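Local coordinates for protein LSM2-LSM8 complex subunit lsm8 (Schizosaccharomyces pombe, PDB 6PPN) that forms part of the nuclear LSM2-LSM8 ring, which binds U6 snRNA ending in a cyclic 2',3' phosphate and promotes U4/U6 annealing during spliceosome assembly, at residues H[9-13]-H[34-40]. Numbering follows the deposited sequence.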
ATOM      1  N   GLN H   9      24.009   0.762 -14.725  1.00 46.38           N
ATOM      2  CA  GLN H   9      23.694   1.739 -15.752  1.00 50.30           C
ATOM      3  C   GLN H   9      22.817   2.836 -15.168  1.00 42.39           C
ATOM      4  O   GLN H   9      22.210   2.669 -14.102  1.00 44.00           O
ATOM      5  CB  GLN H   9      22.997   1.080 -16.947  1.00 56.19           C
ATOM      6  CG  GLN H   9      23.821  -0.034 -17.573  1.00 58.55           C
ATOM      7  CD  GLN H   9      22.956  -1.019 -18.331  1.00 54.35           C
ATOM      8  OE1 GLN H   9      22.571  -0.775 -19.482  1.00 52.51           O
ATOM      9  NE2 GLN H   9      22.598  -2.122 -17.664  1.00 48.35           N
ATOM     10  N   ARG H  10      22.772   3.972 -15.877  1.00 42.59           N
ATOM     11  CA  ARG H  10      21.908   5.080 -15.487  1.00 45.29           C
ATOM     12  C   ARG H  10      20.459   4.667 -15.642  1.00 51.98           C
ATOM     13  O   ARG H  10      20.068   4.073 -16.647  1.00 58.89           O
ATOM     14  CB  ARG H  10      22.172   6.328 -16.314  1.00 49.83           C
ATOM     15  CG  ARG H  10      23.553   6.908 -16.109  1.00 63.08           C
ATOM     16  CD  ARG H  10      23.865   7.238 -14.634  1.00 70.72           C
ATOM     17  NE  ARG H  10      23.198   8.441 -14.122  1.00 76.29           N
ATOM     18  CZ  ARG H  10      23.464   9.002 -12.935  1.00 76.20           C
ATOM     19  NH1 ARG H  10      24.386   8.485 -12.132  1.00 73.06           N
ATOM     20  NH2 ARG H  10      22.809  10.094 -12.543  1.00 72.19           N
ATOM     21  N   VAL H  11      19.674   4.961 -14.627  1.00 49.12           N
ATOM     22  CA  VAL H  11      18.326   4.459 -14.485  1.00 46.50           C
ATOM     23  C   VAL H  11      17.480   5.610 -13.958  1.00 45.27           C
ATOM     24  O   VAL H  11      17.995   6.520 -13.304  1.00 44.00           O
ATOM     25  CB  VAL H  11      18.393   3.250 -13.536  1.00 47.86           C
ATOM     26  CG1 VAL H  11      17.411   3.353 -12.422  1.00 50.83           C
ATOM     27  CG2 VAL H  11      18.336   1.943 -14.329  1.00 41.93           C
ATOM     28  N   GLN H  12      16.184   5.599 -14.256  1.00 42.08           N
ATOM     29  CA  GLN H  12      15.292   6.672 -13.833  1.00 34.91           C
ATOM     30  C   GLN H  12      14.112   6.050 -13.104  1.00 36.05           C
ATOM     31  O   GLN H  12      13.321   5.331 -13.705  1.00 40.18           O
ATOM     32  CB  GLN H  12      14.797   7.517 -15.010  1.00 37.88           C
ATOM     33  CG  GLN H  12      13.625   8.438 -14.612  1.00 38.17           C
ATOM     34  CD  GLN H  12      13.212   9.412 -15.706  1.00 43.34           C
ATOM     35  OE1 GLN H  12      13.934  10.365 -16.009  1.00 48.30           O
ATOM     36  NE2 GLN H  12      12.044   9.178 -16.301  1.00 42.23           N
ATOM     37  N   VAL H  13      13.973   6.355 -11.822  1.00 38.42           N
ATOM     38  CA  VAL H  13      12.969   5.733 -10.972  1.00 31.69           C
ATOM     39  C   VAL H  13      11.825   6.705 -10.805  1.00 36.72           C
ATOM     40  O   VAL H  13      12.048   7.886 -10.498  1.00 37.62           O
ATOM     41  CB  VAL H  13      13.542   5.374  -9.590  1.00 27.93           C
ATOM     42  CG1 VAL H  13      12.421   4.792  -8.725  1.00 32.97           C
ATOM     43  CG2 VAL H  13      14.708   4.375  -9.711  1.00 34.96           C
ATOM     44  N   LEU H  34      16.045  -0.681  -3.972  1.00 40.66           N
ATOM     45  CA  LEU H  34      17.053  -0.317  -4.964  1.00 38.36           C
ATOM     46  C   LEU H  34      18.152   0.486  -4.288  1.00 34.66           C
ATOM     47  O   LEU H  34      17.892   1.203  -3.321  1.00 37.80           O
ATOM     48  CB  LEU H  34      16.482   0.536  -6.100  1.00 35.63           C
ATOM     49  CG  LEU H  34      15.204   0.066  -6.773  1.00 36.68           C
ATOM     50  CD1 LEU H  34      14.735   1.155  -7.716  1.00 31.24           C
ATOM     51  CD2 LEU H  34      15.436  -1.222  -7.545  1.00 34.61           C
ATOM     52  N   ILE H  35      19.381   0.369  -4.808  1.00 40.29           N
ATOM     53  CA  ILE H  35      20.466   1.292  -4.494  1.00 43.78           C
ATOM     54  C   ILE H  35      20.764   2.092  -5.754  1.00 42.43           C
ATOM     55  O   ILE H  35      21.156   1.519  -6.778  1.00 46.97           O
ATOM     56  CB  ILE H  35      21.744   0.562  -4.048  1.00 44.49           C
ATOM     57  CG1 ILE H  35      21.503  -0.342  -2.847  1.00 47.00           C
ATOM     58  CG2 ILE H  35      22.840   1.585  -3.722  1.00 40.99           C
ATOM     59  CD1 ILE H  35      22.668  -1.327  -2.618  1.00 46.43           C
ATOM     60  N   LEU H  36      20.691   3.413  -5.656  1.00 41.36           N
ATOM     61  CA  LEU H  36      21.165   4.302  -6.707  1.00 40.86           C
ATOM     62  C   LEU H  36      22.343   5.103  -6.174  1.00 46.67           C
ATOM     63  O   LEU H  36      22.318   5.562  -5.031  1.00 48.12           O
ATOM     64  CB  LEU H  36      20.073   5.270  -7.141  1.00 34.72           C
ATOM     65  CG  LEU H  36      18.750   4.645  -7.532  1.00 38.62           C
ATOM     66  CD1 LEU H  36      17.841   5.723  -8.088  1.00 40.93           C
ATOM     67  CD2 LEU H  36      19.005   3.599  -8.524  1.00 34.08           C
ATOM     68  N   SER H  37      23.387   5.259  -6.980  1.00 45.61           N
ATOM     69  CA  SER H  37      24.493   6.127  -6.604  1.00 44.67           C
ATOM     70  C   SER H  37      24.634   7.245  -7.620  1.00 40.44           C
ATOM     71  O   SER H  37      24.107   7.159  -8.732  1.00 47.70           O
ATOM     72  CB  SER H  37      25.798   5.349  -6.485  1.00 50.91           C
ATOM     73  OG  SER H  37      26.177   4.837  -7.740  1.00 58.50           O
ATOM     74  N   ASP H  38      25.335   8.306  -7.225  1.00 43.59           N
ATOM     75  CA  ASP H  38      25.404   9.534  -8.022  1.00 49.26           C
ATOM     76  C   ASP H  38      24.021   9.967  -8.494  1.00 42.66           C
ATOM     77  O   ASP H  38      23.822  10.393  -9.637  1.00 50.22           O
ATOM     78  CB  ASP H  38      26.358   9.367  -9.200  1.00 50.16           C
ATOM     79  CG  ASP H  38      27.786   9.334  -8.767  1.00 66.53           C
ATOM     80  OD1 ASP H  38      28.259  10.366  -8.238  1.00 80.71           O
ATOM     81  OD2 ASP H  38      28.423   8.264  -8.894  1.00 64.75           O
ATOM     82  N   SER H  39      23.051   9.850  -7.612  1.00 44.30           N
ATOM     83  CA  SER H  39      21.675  10.095  -8.002  1.00 48.67           C
ATOM     84  C   SER H  39      21.289  11.559  -7.812  1.00 47.30           C
ATOM     85  O   SER H  39      21.939  12.337  -7.103  1.00 46.82           O
ATOM     86  CB  SER H  39      20.728   9.235  -7.185  1.00 45.24           C
ATOM     87  OG  SER H  39      20.823   9.657  -5.850  1.00 56.97           O
ATOM     88  N   PHE H  40      20.212  11.940  -8.482  1.00 44.39           N
ATOM     89  CA  PHE H  40      19.667  13.279  -8.303  1.00 45.19           C
ATOM     90  C   PHE H  40      18.181  13.209  -8.609  1.00 42.96           C
ATOM     91  O   PHE H  40      17.711  12.281  -9.267  1.00 43.15           O
ATOM     92  CB  PHE H  40      20.409  14.311  -9.165  1.00 53.41           C
ATOM     93  CG  PHE H  40      20.385  14.003 -10.630  1.00 57.48           C
ATOM     94  CD1 PHE H  40      21.397  13.253 -11.204  1.00 54.24           C
ATOM     95  CD2 PHE H  40      19.349  14.459 -11.435  1.00 58.14           C
ATOM     96  CE1 PHE H  40      21.379  12.960 -12.558  1.00 56.41           C
ATOM     97  CE2 PHE H  40      19.328  14.172 -12.793  1.00 59.23           C
ATOM     98  CZ  PHE H  40      20.347  13.426 -13.355  1.00 58.38           C
TER
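Val11 and Val13 of strand 10-13 point at a bent partner: strand 34-36 passes them at 122° with the axes 9.6 Å apart, turns a corner at Ser37 and Asp38, and continues into strand 39-43. The nearest CA atoms, those of Val11 and Leu36, are 8.3 Å apart, so side chains bridge the gap. Val13 CG2 does most of the apolar work. Val13 CG2 meets Leu34 CD1 tip to tip at 3.8 Å and lies equally close to Leu36 CD1, while Val11 CG1 rests more loosely on Leu36 CD2. Bent at chi2 and chi3, the Arg10 chain carries its guanidinium across to the corner. Arg10 NH1 and Arg10 NH2 both grip Asp38 O, at 3.2 and 3.1 Å. Both bonds are bent, with the oxygen close to the guanidinium plane and the two nitrogens on one face of the carbonyl plane. Arg10 NH2 also comes within 3.2 Å of Phe40 CE1, and the ring and guanidinium planes are 23° apart. The Asp38 carboxylate stands off, its OD2 5.2 Å from Arg10 NH1, so the arginine holds the backbone of the turn. An alanine in place of Arg10 would probably leave the Asp38 carbonyl without both donors and open a gap beside the Phe40 ring. Within this Sm fold, a strongly bent antiparallel sheet, strand 20-28 pairs with strand 10-15, strand 34-36 and strand 39-43, and its Ser24 OG takes a further bond from Arg10 NH1. Val68 of strand 65-71 touches both Val11 and Leu34, and Leu60 of strand 58-60 packs against Val13 and Leu36, continuing the apolar layer inside the curled sheet.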